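Local coordinates for ABC transporter (Caldanaerobius, PDB 4G68), which probably captures xylan-derived sugars outside the cell, as the solute-binding component of an ABC transporter, and delivers them for uptake, at residues C[99-104]-C[108-113]; C[241-246]-C[416-421]; C[323-328]-C[333-338]. One frame throughout, in Å; residues are numbered along the deposited sequence.

Contact 1: residues C[99-104]-C[108-113]; sequences FQTWAG and QPFVEA
F99 and T101, two residues apart on strand 98-102 with their side chains on the same side of it, both reach for the ring of F110 on the short helix 108-112. The two phenyl rings meet obliquely through F99 CE1 and F110 CD2, 4.3 Å apart, a loose apolar touch. T101 approaches the F110 ring differently: its hydroxyl lies at the ring edge, close to the ring plane, with T101 OG1 3.9 Å from F110 CE2. What puts the hydroxyl there is a chi1 of -159° at T101, which swings OG1 anti to the backbone nitrogen and leaves CG2 between that nitrogen and the carbonyl carbon. The polar partner of OG1 is the hydroxyl of S107, in the turn joining strand and helix. F110 leaves the helix toward the strand, and its ring also packs on I90 of helix 79-91, the helix that meets F99 through Y82 and I86.

At the other end the chain folds back tightly. G104, with a positive phi of 91°, brings its carbonyl oxygen close to the helix start: G104 O lies 3.0 Å from Q108 N and 3.8 Å from Q108 CB, and it accepts a hydrogen bond from Y141 OH. Q108 stretches its amide along the helix, where NE2 makes a weak bond to E112 OE2 (3.0 Å).

The contact is thus apolar where the rings loosely meet and polar at the turn, and the threonine hydroxyl at the F110 edge is paired with S107 in that turn.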
loop_
_atom_site.group_PDB
_atom_site.type_symbol
_atom_site.label_atom_id
_atom_site.label_comp_id
_atom_site.label_asym_id
_atom_site.label_seq_id
_atom_site.Cartn_x
_atom_site.Cartn_y
_atom_site.Cartn_z
ATOM N N PHE C 99 -7.645 1.715 -16.358
ATOM C CA PHE C 99 -6.556 2.225 -15.542
ATOM C C PHE C 99 -6.549 1.658 -14.134
ATOM O O PHE C 99 -7.603 1.595 -13.485
ATOM C CB PHE C 99 -6.533 3.779 -15.526
ATOM C CG PHE C 99 -7.716 4.438 -14.843
ATOM C CD1 PHE C 99 -7.672 4.804 -13.471
ATOM C CD2 PHE C 99 -8.848 4.754 -15.574
ATOM C CE1 PHE C 99 -8.759 5.425 -12.864
ATOM C CE2 PHE C 99 -9.927 5.378 -14.979
ATOM C CZ PHE C 99 -9.879 5.733 -13.627
ATOM N N GLN C 100 -5.347 1.303 -13.660
ATOM C CA GLN C 100 -5.147 0.902 -12.271
ATOM C C GLN C 100 -5.400 2.089 -11.358
ATOM O O GLN C 100 -5.108 3.218 -11.736
ATOM C CB GLN C 100 -3.698 0.429 -12.091
ATOM C CG GLN C 100 -3.320 -0.013 -10.658
ATOM C CD GLN C 100 -1.916 -0.669 -10.587
ATOM O OE1 GLN C 100 -1.207 -0.708 -11.578
ATOM N NE2 GLN C 100 -1.515 -1.153 -9.401
ATOM N N THR C 101 -5.988 1.863 -10.185
ATOM C CA THR C 101 -6.181 2.983 -9.239
ATOM C C THR C 101 -6.149 2.467 -7.784
ATOM O O THR C 101 -5.949 1.244 -7.553
ATOM C CB THR C 101 -7.478 3.746 -9.533
ATOM O OG1 THR C 101 -7.430 5.061 -8.966
ATOM C CG2 THR C 101 -8.684 2.965 -8.997
ATOM N N TRP C 102 -6.268 3.416 -6.852
ATOM C CA TRP C 102 -6.480 3.158 -5.438
ATOM C C TRP C 102 -7.878 3.540 -5.134
ATOM O O TRP C 102 -8.309 4.666 -5.358
ATOM C CB TRP C 102 -5.513 3.932 -4.546
ATOM C CG TRP C 102 -4.088 3.480 -4.777
ATOM C CD1 TRP C 102 -3.422 2.451 -4.148
ATOM C CD2 TRP C 102 -3.145 4.027 -5.745
ATOM N NE1 TRP C 102 -2.158 2.308 -4.650
ATOM C CE2 TRP C 102 -1.918 3.247 -5.607
ATOM C CE3 TRP C 102 -3.191 5.059 -6.675
ATOM C CZ2 TRP C 102 -0.780 3.511 -6.378
ATOM C CZ3 TRP C 102 -2.047 5.344 -7.430
ATOM C CH2 TRP C 102 -0.869 4.580 -7.297
ATOM N N ALA C 103 -8.624 2.565 -4.666
ATOM C CA ALA C 103 -10.047 2.757 -4.410
ATOM C C ALA C 103 -10.229 3.568 -3.146
ATOM O O ALA C 103 -9.302 3.659 -2.322
ATOM C CB ALA C 103 -10.727 1.417 -4.259
ATOM N N GLY C 104 -11.439 4.112 -2.988
ATOM C CA GLY C 104 -11.750 4.978 -1.864
ATOM C C GLY C 104 -11.475 6.433 -2.206
ATOM O O GLY C 104 -11.760 6.880 -3.332
ATOM N N GLN C 108 -12.130 9.095 -5.380
ATOM C CA GLN C 108 -13.450 9.719 -5.164
ATOM C C GLN C 108 -13.672 10.908 -6.139
ATOM O O GLN C 108 -14.728 10.975 -6.757
ATOM C CB GLN C 108 -13.671 10.127 -3.699
ATOM C CG GLN C 108 -15.133 10.428 -3.376
ATOM C CD GLN C 108 -15.361 10.997 -1.969
ATOM O OE1 GLN C 108 -14.457 11.028 -1.125
ATOM N NE2 GLN C 108 -16.586 11.452 -1.716
ATOM N N PRO C 109 -12.665 11.808 -6.280
ATOM C CA PRO C 109 -12.740 12.941 -7.227
ATOM C C PRO C 109 -13.072 12.545 -8.656
ATOM O O PRO C 109 -13.915 13.221 -9.293
ATOM C CB PRO C 109 -11.316 13.529 -7.198
ATOM C CG PRO C 109 -10.808 13.193 -5.832
ATOM C CD PRO C 109 -11.402 11.854 -5.500
ATOM N N PHE C 110 -12.406 11.501 -9.167
ATOM C CA PHE C 110 -12.682 10.981 -10.536
ATOM C C PHE C 110 -14.145 10.547 -10.671
ATOM O O PHE C 110 -14.796 10.752 -11.699
ATOM C CB PHE C 110 -11.835 9.744 -10.877
ATOM C CG PHE C 110 -10.369 9.837 -10.496
ATOM C CD1 PHE C 110 -9.691 11.061 -10.471
ATOM C CD2 PHE C 110 -9.644 8.662 -10.234
ATOM C CE1 PHE C 110 -8.333 11.121 -10.123
ATOM C CE2 PHE C 110 -8.289 8.709 -9.891
ATOM C CZ PHE C 110 -7.630 9.943 -9.845
ATOM N N VAL C 111 -14.638 9.894 -9.627
ATOM C CA VAL C 111 -15.966 9.335 -9.650
ATOM C C VAL C 111 -16.942 10.478 -9.614
ATOM O O VAL C 111 -17.832 10.520 -10.454
ATOM C CB VAL C 111 -16.228 8.315 -8.497
ATOM C CG1 VAL C 111 -17.691 7.918 -8.499
ATOM C CG2 VAL C 111 -15.321 7.101 -8.709
ATOM N N GLU C 112 -16.745 11.415 -8.678
ATOM C CA GLU C 112 -17.650 12.570 -8.543
ATOM C C GLU C 112 -17.663 13.495 -9.759
ATOM O O GLU C 112 -18.685 14.108 -10.078
ATOM C CB GLU C 112 -17.323 13.362 -7.281
ATOM C CG GLU C 112 -17.670 12.580 -6.018
ATOM C CD GLU C 112 -17.713 13.463 -4.780
ATOM O OE1 GLU C 112 -17.244 14.639 -4.861
ATOM O OE2 GLU C 112 -18.238 12.989 -3.732
ATOM N N ALA C 113 -16.536 13.579 -10.450
ATOM C CA ALA C 113 -16.446 14.391 -11.668
ATOM C C ALA C 113 -17.083 13.742 -12.899
ATOM O O ALA C 113 -16.987 14.309 -13.981
ATOM C CB ALA C 113 -14.992 14.736 -11.975
#

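Contact 2: residues C[241-246]-C[416-421]; sequences KLQDMV and ITPEEY
Q243, on helix 233-248, pushes its side chain to the place where the chain enters helix 418-429, meeting I416 and P418. On the polar side, the amide end of Q243 comes up to the backbone carbonyl of I416, with Q243 CD 3.9 Å from I416 O. By van der Waals contact the same amide end lies at an angle against the CD-CG side of the P418 ring; P418 CD sits 4.4 Å from Q243 CD. A chi1 of -68° sets Q243 CG anti to its carbonyl carbon, and the extended chain beyond carries the amide across to I416 and P418. I416 takes part through its backbone oxygen, while its side chain leads off in another direction.

Capping belongs to the second segment alone. T417 is the N-cap: its OG1 accepts from E420 N at 3.1 Å, with an N-H...O angle of 155°, and P418 follows as the first residue of the helix.

Around this joint, P418 also lies on T236, A239 and Q240, the preceding turns of Q243's own helix. I416 is tied by a backbone bond to Q410, so the start of helix 418-429 lies against helix 233-248 and is tied back to helix 398-412.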
loop_
_atom_site.group_PDB
_atom_site.type_symbol
_atom_site.label_atom_id
_atom_site.label_comp_id
_atom_site.label_asym_id
_atom_site.label_seq_id
_atom_site.Cartn_x
_atom_site.Cartn_y
_atom_site.Cartn_z
ATOM N N LYS C 241 6.399 9.636 19.064
ATOM C CA LYS C 241 7.008 8.303 18.819
ATOM C C LYS C 241 7.732 8.077 17.486
ATOM O O LYS C 241 8.640 7.229 17.432
ATOM C CB LYS C 241 5.998 7.183 19.035
ATOM C CG LYS C 241 5.438 7.138 20.443
ATOM C CD LYS C 241 5.602 5.744 20.954
ATOM C CE LYS C 241 5.358 5.613 22.448
ATOM N NZ LYS C 241 3.908 5.614 22.766
ATOM N N LEU C 242 7.311 8.753 16.403
ATOM C CA LEU C 242 8.018 8.655 15.115
ATOM C C LEU C 242 9.432 9.292 15.266
ATOM O O LEU C 242 10.461 8.720 14.808
ATOM C CB LEU C 242 7.221 9.417 14.037
ATOM C CG LEU C 242 6.934 8.859 12.625
ATOM C CD1 LEU C 242 7.175 9.975 11.598
ATOM C CD2 LEU C 242 7.786 7.668 12.262
ATOM N N GLN C 243 9.469 10.469 15.916
ATOM C CA GLN C 243 10.746 11.219 16.172
ATOM C C GLN C 243 11.730 10.446 17.097
ATOM O O GLN C 243 12.967 10.501 16.923
ATOM C CB GLN C 243 10.493 12.701 16.650
ATOM C CG GLN C 243 9.876 13.577 15.524
ATOM C CD GLN C 243 10.034 15.090 15.720
ATOM O OE1 GLN C 243 10.239 15.887 14.751
ATOM N NE2 GLN C 243 9.986 15.495 16.985
ATOM N N ASP C 244 11.162 9.751 18.082
ATOM C CA ASP C 244 11.872 8.755 18.896
ATOM C C ASP C 244 12.662 7.730 18.061
ATOM O O ASP C 244 13.847 7.421 18.341
ATOM C CB ASP C 244 10.856 8.053 19.796
ATOM C CG ASP C 244 10.333 8.984 20.890
ATOM O OD1 ASP C 244 10.838 10.121 20.938
ATOM O OD2 ASP C 244 9.457 8.578 21.688
ATOM N N MET C 245 12.038 7.215 17.004
ATOM C CA MET C 245 12.762 6.316 16.098
ATOM C C MET C 245 13.846 7.085 15.358
ATOM O O MET C 245 14.932 6.565 15.129
ATOM C CB MET C 245 11.799 5.669 15.077
ATOM C CG MET C 245 10.664 4.841 15.691
ATOM S SD MET C 245 9.543 4.175 14.429
ATOM C CE MET C 245 10.759 3.427 13.276
ATOM N N VAL C 246 13.549 8.320 14.949
ATOM C CA VAL C 246 14.567 9.148 14.254
ATOM C C VAL C 246 15.796 9.345 15.163
ATOM O O VAL C 246 16.941 8.961 14.791
ATOM C CB VAL C 246 14.019 10.526 13.750
ATOM C CG1 VAL C 246 15.123 11.330 13.098
ATOM C CG2 VAL C 246 12.884 10.353 12.726
ATOM N N ILE C 416 9.582 20.174 12.290
ATOM C CA ILE C 416 8.419 20.496 13.068
ATOM C C ILE C 416 8.447 19.707 14.381
ATOM O O ILE C 416 9.042 18.627 14.444
ATOM C CB ILE C 416 7.132 20.242 12.215
ATOM C CG1 ILE C 416 5.917 20.940 12.829
ATOM C CG2 ILE C 416 6.898 18.756 11.921
ATOM C CD1 ILE C 416 4.865 21.288 11.807
ATOM N N THR C 417 7.875 20.287 15.437
ATOM C CA THR C 417 7.553 19.568 16.683
ATOM C C THR C 417 6.242 18.779 16.528
ATOM O O THR C 417 5.417 19.122 15.661
ATOM C CB THR C 417 7.393 20.569 17.857
ATOM O OG1 THR C 417 6.310 21.473 17.578
ATOM C CG2 THR C 417 8.703 21.404 18.054
ATOM N N PRO C 418 6.020 17.736 17.381
ATOM C CA PRO C 418 4.716 17.016 17.424
ATOM C C PRO C 418 3.509 17.917 17.655
ATOM O O PRO C 418 2.466 17.701 17.062
ATOM C CB PRO C 418 4.873 16.104 18.634
ATOM C CG PRO C 418 6.338 15.820 18.698
ATOM C CD PRO C 418 7.017 17.097 18.273
ATOM N N GLU C 419 3.629 18.869 18.576
ATOM C CA GLU C 419 2.545 19.793 18.899
ATOM C C GLU C 419 2.245 20.711 17.712
ATOM O O GLU C 419 1.094 20.897 17.351
ATOM C CB GLU C 419 2.882 20.573 20.164
ATOM C CG GLU C 419 2.817 19.739 21.458
ATOM C CD GLU C 419 4.071 18.890 21.760
ATOM O OE1 GLU C 419 5.173 19.166 21.208
ATOM O OE2 GLU C 419 3.936 17.938 22.591
ATOM N N GLU C 420 3.282 21.233 17.063
ATOM C CA GLU C 420 3.092 22.025 15.849
ATOM C C GLU C 420 2.587 21.160 14.727
ATOM O O GLU C 420 1.802 21.619 13.885
ATOM C CB GLU C 420 4.365 22.766 15.438
ATOM C CG GLU C 420 4.450 24.163 16.048
ATOM C CD GLU C 420 3.260 25.023 15.626
ATOM O OE1 GLU C 420 2.970 25.095 14.401
ATOM O OE2 GLU C 420 2.593 25.618 16.511
ATOM N N TYR C 421 3.019 19.900 14.727
ATOM C CA TYR C 421 2.537 18.963 13.743
ATOM C C TYR C 421 1.033 18.853 13.796
ATOM O O TYR C 421 0.404 18.994 12.792
ATOM C CB TYR C 421 3.139 17.588 13.944
ATOM C CG TYR C 421 2.423 16.551 13.128
ATOM C CD1 TYR C 421 2.632 16.451 11.755
ATOM C CD2 TYR C 421 1.509 15.683 13.734
ATOM C CE1 TYR C 421 1.968 15.498 10.998
ATOM C CE2 TYR C 421 0.841 14.729 12.983
ATOM C CZ TYR C 421 1.073 14.655 11.627
ATOM O OH TYR C 421 0.383 13.720 10.926
#

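Contact 3: residues C[323-328]-C[333-338]; sequences LMVSAN and DEAVRA
L323 and V325 project from strand 317-325 toward helix 332-353, but within these segments V325 does the touching, against A335 and V336. L323, the first residue, leans beyond this part of the helix to L342 and A343 and also touches F43 of strand 40-45, which lies beyond strand 98-102 in the sheet. M324, a selenomethionine, turns to the other face of the sheet and packs on F99 and T101.

V325 sets CG1 against the A335 methyl and CG2 against the A335 carbonyl and V336. With chi1 at 169°, CG1 stands anti to the backbone nitrogen and CG2 beside it; V325 CG1 meets A335 CB at 3.9 Å, while V325 CG2 comes within 3.8 Å of A335 O and 4.1 Å of V336 CG2. The small side chain of A335 lets the helix come near, the CA atoms of V325 and A335 being 6.6 Å apart. Strand 317-325 runs antiparallel to strand 98-102 beside it and is followed, after a short loop, by the helix; it is probably the strand on which the chain returns to the N-terminal lobe, an arrangement consistent with the class II periplasmic-binding-protein fold.

Past V325 the chain leaves the helix, and S326 directs its hydroxyl to the carbonyl oxygen of P96.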
loop_
_atom_site.group_PDB
_atom_site.type_symbol
_atom_site.label_atom_id
_atom_site.label_comp_id
_atom_site.label_asym_id
_atom_site.label_seq_id
_atom_site.Cartn_x
_atom_site.Cartn_y
_atom_site.Cartn_z
ATOM N N LEU C 323 -9.090 -1.715 -10.759
ATOM C CA LEU C 323 -9.087 -1.246 -12.156
ATOM C C LEU C 323 -10.372 -0.456 -12.417
ATOM O O LEU C 323 -11.447 -0.909 -12.052
ATOM C CB LEU C 323 -8.981 -2.414 -13.147
ATOM C CG LEU C 323 -7.789 -3.369 -12.948
ATOM C CD1 LEU C 323 -7.750 -4.456 -14.006
ATOM C CD2 LEU C 323 -6.481 -2.582 -12.946
HETATM N N MSE C 324 -10.241 0.718 -13.054
HETATM C CA MSE C 324 -11.433 1.518 -13.451
HETATM C C MSE C 324 -11.456 1.646 -14.963
HETATM O O MSE C 324 -10.416 1.579 -15.626
HETATM C CB MSE C 324 -11.391 2.842 -12.711
HETATM C CG MSE C 324 -11.874 2.622 -11.277
HETATM SE SE MSE C 324 -11.893 4.401 -10.411
HETATM C CE MSE C 324 -12.758 3.757 -8.773
ATOM N N VAL C 325 -12.667 1.792 -15.493
ATOM C CA VAL C 325 -12.928 2.013 -16.902
ATOM C C VAL C 325 -13.368 3.476 -17.039
ATOM O O VAL C 325 -14.304 3.931 -16.360
ATOM C CB VAL C 325 -14.077 1.074 -17.402
ATOM C CG1 VAL C 325 -14.544 1.469 -18.808
ATOM C CG2 VAL C 325 -13.625 -0.410 -17.379
ATOM N N SER C 326 -12.726 4.182 -17.955
ATOM C CA SER C 326 -13.088 5.591 -18.217
ATOM C C SER C 326 -14.506 5.765 -18.761
ATOM O O SER C 326 -14.949 4.966 -19.574
ATOM C CB SER C 326 -12.086 6.211 -19.168
ATOM O OG SER C 326 -10.920 6.471 -18.411
ATOM N N ALA C 327 -15.198 6.825 -18.316
ATOM C CA ALA C 327 -16.599 7.062 -18.708
ATOM C C ALA C 327 -16.666 7.308 -20.220
ATOM O O ALA C 327 -17.634 6.916 -20.869
ATOM C CB ALA C 327 -17.180 8.266 -17.937
ATOM N N ASN C 328 -15.598 7.891 -20.779
ATOM C CA ASN C 328 -15.529 8.228 -22.230
ATOM C C ASN C 328 -14.847 7.183 -23.117
ATOM O O ASN C 328 -14.436 7.469 -24.254
ATOM C CB ASN C 328 -14.919 9.622 -22.447
ATOM C CG ASN C 328 -13.430 9.665 -22.184
ATOM O OD1 ASN C 328 -12.833 8.690 -21.675
ATOM N ND2 ASN C 328 -12.812 10.787 -22.523
ATOM N N ASP C 333 -18.400 -1.888 -23.274
ATOM C CA ASP C 333 -18.682 -3.309 -23.042
ATOM C C ASP C 333 -17.339 -4.115 -23.084
ATOM O O ASP C 333 -17.070 -4.974 -22.241
ATOM C CB ASP C 333 -19.690 -3.859 -24.090
ATOM C CG ASP C 333 -21.206 -3.529 -23.776
ATOM O OD1 ASP C 333 -21.477 -2.759 -22.812
ATOM O OD2 ASP C 333 -22.143 -4.082 -24.521
ATOM N N GLU C 334 -16.498 -3.820 -24.064
ATOM C CA GLU C 334 -15.226 -4.557 -24.250
ATOM C C GLU C 334 -14.214 -4.235 -23.134
ATOM O O GLU C 334 -13.531 -5.149 -22.617
ATOM C CB GLU C 334 -14.639 -4.232 -25.630
ATOM C CG GLU C 334 -15.605 -4.627 -26.768
ATOM C CD GLU C 334 -16.670 -3.557 -27.192
ATOM O OE1 GLU C 334 -16.880 -2.489 -26.573
ATOM O OE2 GLU C 334 -17.344 -3.813 -28.220
ATOM N N ALA C 335 -14.133 -2.945 -22.784
ATOM C CA ALA C 335 -13.289 -2.463 -21.671
ATOM C C ALA C 335 -13.608 -3.074 -20.286
ATOM O O ALA C 335 -12.673 -3.397 -19.502
ATOM C CB ALA C 335 -13.312 -0.941 -21.598
ATOM N N VAL C 336 -14.900 -3.244 -19.978
ATOM C CA VAL C 336 -15.315 -3.926 -18.727
ATOM C C VAL C 336 -14.940 -5.414 -18.800
ATOM O O VAL C 336 -14.506 -5.965 -17.790
ATOM C CB VAL C 336 -16.841 -3.755 -18.430
ATOM C CG1 VAL C 336 -17.262 -4.544 -17.167
ATOM C CG2 VAL C 336 -17.187 -2.297 -18.229
ATOM N N ARG C 337 -15.067 -6.052 -19.990
ATOM C CA ARG C 337 -14.782 -7.480 -20.097
ATOM C C ARG C 337 -13.315 -7.745 -19.844
ATOM O O ARG C 337 -12.948 -8.638 -19.023
ATOM C CB ARG C 337 -15.211 -8.100 -21.432
ATOM C CG ARG C 337 -15.084 -9.625 -21.454
ATOM C CD ARG C 337 -15.796 -10.243 -22.663
ATOM N NE ARG C 337 -15.229 -9.730 -23.909
ATOM C CZ ARG C 337 -14.275 -10.338 -24.611
ATOM N NH1 ARG C 337 -13.790 -11.500 -24.188
ATOM N NH2 ARG C 337 -13.836 -9.784 -25.726
ATOM N N ALA C 338 -12.486 -6.960 -20.533
ATOM C CA ALA C 338 -11.070 -6.974 -20.285
ATOM C C ALA C 338 -10.693 -6.662 -18.873
ATOM O O ALA C 338 -9.830 -7.327 -18.343
ATOM C CB ALA C 338 -10.361 -6.008 -21.228
#

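In the fold
Contacts 1 and 3 share one mixed sheet, probably of one lobe: strands 98-102 and 317-325 are antiparallel neighbours, and the contact centres lie 13 Å apart. F99 O and M324 N, 2.8 Å apart, form a probable hydrogen bond between them. Helix 108-112 meets one face of this strand pair and helix 332-353 the other. Contact 2 lies far off in a helical region, its centre 32 Å from that of contact 1 and 44 Å from that of contact 3. Along the chain, contact 1 comes first, and contact 3 falls between the two halves of contact 2. The chain thus crosses between the two ends of the molecule more than once, as in two-lobed solute-binding proteins.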